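Long-range contacts in 3-deoxy-manno-octulosonate cytidylyltransferase (Escherichia coli, PDB 1H7H), which catalyses the transfer of a cytidylyl group from CTP to the sugar KDO, giving CMP-KDO, the activated donor from which KDO is incorporated into bacterial lipopolysaccharide: residues A3-P8 and L38-V43; I91-Q96 and V173-Y178. One frame throughout, in Å; residues are numbered along the deposited sequence.

Contact 1: residues A3-P8 and L38-V43; sequences AVIVIP and LQVAGV. With CDP (cytidine-5'-diphosphate), chain C.
Ile5 and Ala3 of strand 3-8 meet Val43 and Val40 in the loop that leaves helix 29-38, within the right-handed beta-alpha-beta crossover that opens the Rossmann-like nucleotide-binding fold. The loop leads into strand 45-50, the parallel neighbour of strand 3-8, so this contact closes the crossover just before the chain begins to pair with strand 3-8, through Ala3 with Ala44 and Ile5 with Glu45.

The apolar part centres on the outer methyl of Ile5. CD1 faces two valine methyls, 3.9 Å from Val43 CG2 and 4.1 Å from Val40 CG2. The Ile5 and Val43 side chains cross at about a right angle. With a chi1 of 171°, Val43 sends CG1 away from its own N to lie over the strand backbone, 3.9 Å from Ile5 N, while CG2 turns to the isoleucine tip. Cutting Ile5 back to an alanine removes CG1, CG2 and CD1 and would probably leave a gap in front of Val40 and Val43, whose methyls lose their common partner.

Polar contacts gather at Ala3. Its carbonyl O receives a CA-H...O contact from Val43 CA at 3.5 Å. A water bridges the two segments, accepting from Ala3 N and donating to Gly42 O, each at 2.7 Å. Gly42 O is also bonded to Arg115 of helix 104-116, which ties the loop to the neighbouring helix. The carbonyl belongs to a type II turn, Val40 to Val43, in which Gly42 takes the third position with a positive phi of 83°.

At its far, C-terminal end the strand reaches the nucleotide. Pro8 O accepts a hydrogen bond from the ribose hydroxyl O3' of CDP at 2.7 Å, and Pro8 CB lies 3.5 Å from the cytosine O2.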
loop_
_atom_site.group_PDB
_atom_site.type_symbol
_atom_site.label_atom_id
_atom_site.label_comp_id
_atom_site.label_asym_id
_atom_site.label_seq_id
_atom_site.Cartn_x
_atom_site.Cartn_y
_atom_site.Cartn_z
ATOM N N ALA A 3 18.273 7.109 -22.820
ATOM C CA ALA A 3 17.004 7.533 -22.262
ATOM C C ALA A 3 16.353 8.557 -23.162
ATOM O O ALA A 3 17.021 9.450 -23.677
ATOM C CB ALA A 3 17.221 8.130 -20.883
ATOM N N VAL A 4 15.047 8.421 -23.363
ATOM C CA VAL A 4 14.304 9.374 -24.178
ATOM C C VAL A 4 13.069 9.854 -23.416
ATOM O O VAL A 4 12.573 9.166 -22.526
ATOM C CB VAL A 4 13.857 8.777 -25.544
ATOM C CG1 VAL A 4 15.054 8.196 -26.292
ATOM C CG2 VAL A 4 12.776 7.735 -25.351
ATOM N N ILE A 5 12.601 11.053 -23.745
ATOM C CA ILE A 5 11.416 11.606 -23.111
ATOM C C ILE A 5 10.281 11.608 -24.121
ATOM O O ILE A 5 10.468 12.002 -25.272
ATOM C CB ILE A 5 11.648 13.047 -22.595
ATOM C CG1 ILE A 5 12.595 13.034 -21.398
ATOM C CG2 ILE A 5 10.326 13.702 -22.213
ATOM C CD1 ILE A 5 12.944 14.405 -20.886
ATOM N N VAL A 6 9.128 11.094 -23.697
ATOM C CA VAL A 6 7.934 11.038 -24.530
ATOM C C VAL A 6 6.868 11.877 -23.829
ATOM O O VAL A 6 6.623 11.713 -22.632
ATOM C CB VAL A 6 7.418 9.586 -24.706
ATOM C CG1 VAL A 6 6.179 9.564 -25.573
ATOM C CG2 VAL A 6 8.498 8.707 -25.317
ATOM N N ILE A 7 6.268 12.797 -24.574
ATOM C CA ILE A 7 5.239 13.684 -24.048
ATOM C C ILE A 7 3.916 13.401 -24.740
ATOM O O ILE A 7 3.709 13.823 -25.878
ATOM C CB ILE A 7 5.598 15.164 -24.305
ATOM C CG1 ILE A 7 6.933 15.506 -23.644
ATOM C CG2 ILE A 7 4.486 16.089 -23.801
ATOM C CD1 ILE A 7 7.553 16.756 -24.177
ATOM N N PRO A 8 3.029 12.620 -24.098
ATOM C CA PRO A 8 1.724 12.302 -24.690
ATOM C C PRO A 8 0.890 13.585 -24.719
ATOM O O PRO A 8 0.746 14.257 -23.692
ATOM C CB PRO A 8 1.125 11.286 -23.708
ATOM C CG PRO A 8 2.316 10.691 -23.018
ATOM C CD PRO A 8 3.240 11.869 -22.844
ATOM N N LEU A 38 13.886 19.507 -23.153
ATOM C CA LEU A 38 15.182 19.624 -23.818
ATOM C C LEU A 38 16.314 20.017 -22.881
ATOM O O LEU A 38 17.476 19.761 -23.181
ATOM C CB LEU A 38 15.112 20.646 -24.948
ATOM C CG LEU A 38 14.415 20.212 -26.224
ATOM C CD1 LEU A 38 14.335 21.394 -27.170
ATOM C CD2 LEU A 38 15.180 19.071 -26.851
ATOM N N GLN A 39 15.972 20.655 -21.763
ATOM C CA GLN A 39 16.963 21.096 -20.788
ATOM C C GLN A 39 17.394 19.988 -19.839
ATOM O O GLN A 39 18.247 20.200 -18.977
ATOM C CB GLN A 39 16.417 22.273 -19.984
ATOM C CG GLN A 39 16.046 23.487 -20.817
ATOM C CD GLN A 39 15.410 24.589 -19.986
ATOM O OE1 GLN A 39 15.805 24.827 -18.840
ATOM N NE2 GLN A 39 14.416 25.266 -20.557
ATOM N N VAL A 40 16.805 18.807 -19.995
ATOM C CA VAL A 40 17.134 17.675 -19.134
ATOM C C VAL A 40 18.396 16.976 -19.611
ATOM O O VAL A 40 18.450 16.469 -20.729
ATOM C CB VAL A 40 15.971 16.660 -19.067
ATOM C CG1 VAL A 40 16.334 15.488 -18.158
ATOM C CG2 VAL A 40 14.714 17.351 -18.564
ATOM N N ALA A 41 19.419 16.979 -18.765
ATOM C CA ALA A 41 20.688 16.342 -19.091
ATOM C C ALA A 41 20.554 14.824 -19.149
ATOM O O ALA A 41 19.737 14.238 -18.434
ATOM C CB ALA A 41 21.739 16.730 -18.065
ATOM N N GLY A 42 21.345 14.196 -20.016
ATOM C CA GLY A 42 21.328 12.747 -20.137
ATOM C C GLY A 42 20.247 12.138 -21.011
ATOM O O GLY A 42 20.133 10.907 -21.089
ATOM N N VAL A 43 19.444 12.986 -21.648
ATOM C CA VAL A 43 18.377 12.522 -22.531
ATOM C C VAL A 43 18.810 12.676 -23.987
ATOM O O VAL A 43 19.289 13.737 -24.389
ATOM C CB VAL A 43 17.065 13.303 -22.286
ATOM C CG1 VAL A 43 16.025 12.961 -23.351
ATOM C CG2 VAL A 43 16.524 12.980 -20.903
HETATM O O3B CDP C . -7.032 13.106 -20.966
HETATM P PB CDP C . -6.540 14.244 -19.940
HETATM O O1B CDP C . -5.299 14.899 -20.474
HETATM O O2B CDP C . -7.616 15.279 -19.819
HETATM O O3A CDP C . -6.284 13.580 -18.486
HETATM P PA CDP C . -4.778 13.690 -17.911
HETATM O O1A CDP C . -4.700 13.051 -16.560
HETATM O O2A CDP C . -4.346 15.123 -17.795
HETATM O "O5'" CDP C . -3.771 12.955 -18.928
HETATM C "C5'" CDP C . -2.386 12.740 -18.614
HETATM C "C4'" CDP C . -1.473 12.867 -19.887
HETATM O "O4'" CDP C . -1.584 11.703 -20.751
HETATM C "C3'" CDP C . -1.823 14.078 -20.784
HETATM O "O3'" CDP C . -0.614 14.553 -21.421
HETATM C "C2'" CDP C . -2.808 13.459 -21.786
HETATM O "O2'" CDP C . -2.967 14.197 -23.013
HETATM C "C1'" CDP C . -2.248 12.029 -22.025
HETATM N N1 CDP C . -3.304 11.082 -22.454
HETATM C C2 CDP C . -3.185 10.413 -23.645
HETATM O O2 CDP C . -2.230 10.550 -24.403
HETATM N N3 CDP C . -4.217 9.487 -24.074
HETATM C C4 CDP C . -5.266 9.256 -23.370
HETATM N N4 CDP C . -6.198 8.417 -23.764
HETATM C C5 CDP C . -5.377 9.991 -22.075
HETATM C C6 CDP C . -4.413 10.855 -21.678
HETATM O O HOH W 1 20.092 9.044 -23.076
#

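Contact 2: residues I91-Q96 and V173-Y178; sequences IYINLQ and VGIYAY. With CDP (cytidine-5'-diphosphate), chain C.
Tyr92 and Asn94 pair with Tyr178 and Tyr176 between strand 91-94 and residues 173-178 of strand 169-179, two antiparallel segments whose axes approach to 4.6 Å with N-to-C directions 168° apart. Tyr92 N donates to Tyr178 O at 2.9 Å and Tyr178 N to Tyr92 O at 2.8 Å, both nearly straight. Asn94 N donates to Tyr176 O at 2.7 Å, but the return bond from Tyr176 N to Asn94 O is weak at 3.3 Å, so pairing slackens toward the strand end.

On the face bearing the tyrosines, Asn94 CB sits at the edge of the Tyr178 ring, 4.2 Å from CE2. The Tyr178 hydroxyl lies over the rim of one face of the Tyr176 ring and is bonded to Thr77. Tyr92 leads away, its OH held by Val87 O.

The other face is apolar: Leu95 and Ile175 lie side by side, Leu95 CD2 3.8 Å from Ile175 CG2, and helix 104-116 packs on Ile93, Ile175 and Ala177. With chi1 at -56°, Gln96 sets CG 3.6 Å from Gly174 O. Strand 169-179, between 91-94 and 122-129, is the one reversed strand in an otherwise parallel seven-stranded sheet, as in the GT-A-like nucleotidyltransferase fold.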
loop_
_atom_site.group_PDB
_atom_site.type_symbol
_atom_site.label_atom_id
_atom_site.label_comp_id
_atom_site.label_asym_id
_atom_site.label_seq_id
_atom_site.Cartn_x
_atom_site.Cartn_y
_atom_site.Cartn_z
ATOM N N ILE A 91 15.496 3.441 -21.272
ATOM C CA ILE A 91 14.657 4.122 -20.285
ATOM C C ILE A 91 13.725 5.143 -20.947
ATOM O O ILE A 91 14.182 6.043 -21.651
ATOM C CB ILE A 91 15.538 4.872 -19.246
ATOM C CG1 ILE A 91 16.405 3.884 -18.470
ATOM C CG2 ILE A 91 14.674 5.669 -18.292
ATOM C CD1 ILE A 91 17.438 4.536 -17.593
ATOM N N TYR A 92 12.421 4.992 -20.728
ATOM C CA TYR A 92 11.432 5.921 -21.279
ATOM C C TYR A 92 10.839 6.768 -20.162
ATOM O O TYR A 92 10.394 6.242 -19.141
ATOM C CB TYR A 92 10.294 5.167 -21.967
ATOM C CG TYR A 92 10.732 4.373 -23.165
ATOM C CD1 TYR A 92 11.295 3.107 -23.017
ATOM C CD2 TYR A 92 10.614 4.901 -24.450
ATOM C CE1 TYR A 92 11.733 2.387 -24.119
ATOM C CE2 TYR A 92 11.047 4.193 -25.555
ATOM C CZ TYR A 92 11.606 2.938 -25.385
ATOM O OH TYR A 92 12.040 2.236 -26.478
ATOM N N ILE A 93 10.844 8.081 -20.345
ATOM C CA ILE A 93 10.282 8.976 -19.346
ATOM C C ILE A 93 8.986 9.547 -19.900
ATOM O O ILE A 93 8.945 10.050 -21.028
ATOM C CB ILE A 93 11.264 10.110 -18.969
ATOM C CG1 ILE A 93 12.502 9.513 -18.305
ATOM C CG2 ILE A 93 10.599 11.099 -18.016
ATOM C CD1 ILE A 93 13.583 10.517 -18.018
ATOM N N ASN A 94 7.919 9.414 -19.122
ATOM C CA ASN A 94 6.612 9.906 -19.521
ATOM C C ASN A 94 6.313 11.239 -18.847
ATOM O O ASN A 94 6.188 11.308 -17.626
ATOM C CB ASN A 94 5.541 8.888 -19.145
ATOM C CG ASN A 94 4.303 9.014 -19.997
ATOM O OD1 ASN A 94 4.390 9.146 -21.217
ATOM N ND2 ASN A 94 3.140 8.967 -19.365
ATOM N N LEU A 95 6.238 12.299 -19.641
ATOM C CA LEU A 95 5.941 13.633 -19.134
ATOM C C LEU A 95 4.547 14.046 -19.561
ATOM O O LEU A 95 4.129 13.770 -20.683
ATOM C CB LEU A 95 6.916 14.660 -19.695
ATOM C CG LEU A 95 8.297 14.806 -19.085
ATOM C CD1 LEU A 95 8.934 16.061 -19.680
ATOM C CD2 LEU A 95 8.169 14.950 -17.580
ATOM N N GLN A 96 3.848 14.748 -18.679
ATOM C CA GLN A 96 2.501 15.222 -18.966
ATOM C C GLN A 96 2.539 16.418 -19.904
ATOM O O GLN A 96 3.317 17.352 -19.702
ATOM C CB GLN A 96 1.803 15.603 -17.663
ATOM C CG GLN A 96 1.770 14.477 -16.643
ATOM C CD GLN A 96 0.937 13.300 -17.113
ATOM O OE1 GLN A 96 -0.238 13.196 -16.769
ATOM N NE2 GLN A 96 1.534 12.417 -17.918
ATOM N N VAL A 173 3.234 12.753 -7.917
ATOM C CA VAL A 173 3.419 13.613 -9.098
ATOM C C VAL A 173 3.522 12.679 -10.311
ATOM O O VAL A 173 4.502 11.940 -10.462
ATOM C CB VAL A 173 4.692 14.505 -8.986
ATOM C CG1 VAL A 173 4.893 15.308 -10.274
ATOM C CG2 VAL A 173 4.564 15.466 -7.796
ATOM N N GLY A 174 2.507 12.746 -11.171
ATOM C CA GLY A 174 2.395 11.888 -12.344
ATOM C C GLY A 174 3.441 11.816 -13.438
ATOM O O GLY A 174 3.092 11.770 -14.617
ATOM N N ILE A 175 4.713 11.774 -13.060
ATOM C CA ILE A 175 5.815 11.666 -14.016
ATOM C C ILE A 175 6.425 10.298 -13.764
ATOM O O ILE A 175 6.737 9.971 -12.618
ATOM C CB ILE A 175 6.893 12.738 -13.764
ATOM C CG1 ILE A 175 6.308 14.126 -14.006
ATOM C CG2 ILE A 175 8.098 12.508 -14.663
ATOM C CD1 ILE A 175 7.252 15.232 -13.639
ATOM N N TYR A 176 6.623 9.520 -14.829
ATOM C CA TYR A 176 7.171 8.166 -14.703
ATOM C C TYR A 176 8.384 7.866 -15.575
ATOM O O TYR A 176 8.551 8.435 -16.650
ATOM C CB TYR A 176 6.109 7.126 -15.071
ATOM C CG TYR A 176 4.825 7.159 -14.271
ATOM C CD1 TYR A 176 3.763 7.981 -14.650
ATOM C CD2 TYR A 176 4.648 6.315 -13.174
ATOM C CE1 TYR A 176 2.553 7.957 -13.961
ATOM C CE2 TYR A 176 3.441 6.283 -12.476
ATOM C CZ TYR A 176 2.402 7.103 -12.875
ATOM O OH TYR A 176 1.207 7.063 -12.198
ATOM N N ALA A 177 9.199 6.925 -15.111
ATOM C CA ALA A 177 10.375 6.459 -15.838
ATOM C C ALA A 177 10.210 4.946 -15.889
ATOM O O ALA A 177 10.060 4.301 -14.852
ATOM C CB ALA A 177 11.653 6.828 -15.111
ATOM N N TYR A 178 10.165 4.390 -17.095
ATOM C CA TYR A 178 9.997 2.951 -17.260
ATOM C C TYR A 178 11.185 2.309 -17.957
ATOM O O TYR A 178 11.719 2.860 -18.919
ATOM C CB TYR A 178 8.771 2.637 -18.123
ATOM C CG TYR A 178 7.448 3.199 -17.668
ATOM C CD1 TYR A 178 6.589 2.449 -16.861
ATOM C CD2 TYR A 178 7.008 4.440 -18.122
ATOM C CE1 TYR A 178 5.319 2.919 -16.527
ATOM C CE2 TYR A 178 5.743 4.920 -17.796
ATOM C CZ TYR A 178 4.904 4.153 -17.002
ATOM O OH TYR A 178 3.638 4.614 -16.720
HETATM O O3B CDP C . -7.032 13.106 -20.966
HETATM P PB CDP C . -6.540 14.244 -19.940
HETATM O O1B CDP C . -5.299 14.899 -20.474
HETATM O O2B CDP C . -7.616 15.279 -19.819
HETATM O O3A CDP C . -6.284 13.580 -18.486
HETATM P PA CDP C . -4.778 13.690 -17.911
HETATM O O1A CDP C . -4.700 13.051 -16.560
HETATM O O2A CDP C . -4.346 15.123 -17.795
HETATM O "O5'" CDP C . -3.771 12.955 -18.928
HETATM C "C5'" CDP C . -2.386 12.740 -18.614
HETATM C "C4'" CDP C . -1.473 12.867 -19.887
HETATM O "O4'" CDP C . -1.584 11.703 -20.751
HETATM C "C3'" CDP C . -1.823 14.078 -20.784
HETATM O "O3'" CDP C . -0.614 14.553 -21.421
HETATM C "C2'" CDP C . -2.808 13.459 -21.786
HETATM O "O2'" CDP C . -2.967 14.197 -23.013
HETATM C "C1'" CDP C . -2.248 12.029 -22.025
HETATM N N1 CDP C . -3.304 11.082 -22.454
HETATM C C2 CDP C . -3.185 10.413 -23.645
HETATM O O2 CDP C . -2.230 10.550 -24.403
HETATM N N3 CDP C . -4.217 9.487 -24.074
HETATM C C4 CDP C . -5.266 9.256 -23.370
HETATM N N4 CDP C . -6.198 8.417 -23.764
HETATM C C5 CDP C . -5.377 9.991 -22.075
HETATM C C6 CDP C . -4.413 10.855 -21.678
#

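Contacts 1 and 2, with centres about 10 Å apart, are joined because strands 3-8 and 91-94 are parallel neighbours in the sheet. Probable hydrogen bonds link Val6 N with Ile93 O at 2.9 Å and Val4 O with Ile93 N at 3.0 Å. Contact 1 thus binds the first strand to the loop on one flank, and contact 2 carries the sheet on to strand 169-179. At the C-terminal ends of the two joined strands, Pro8 CG packs against Asn94 OD1 at 3.2 Å. Here both contacts reach CDP: Pro8 holds the ribose, Gln96 comes near it, though its exact placing is doubtful, and Gly97 N and Arg10 N add hydrogen bonds to the nucleotide.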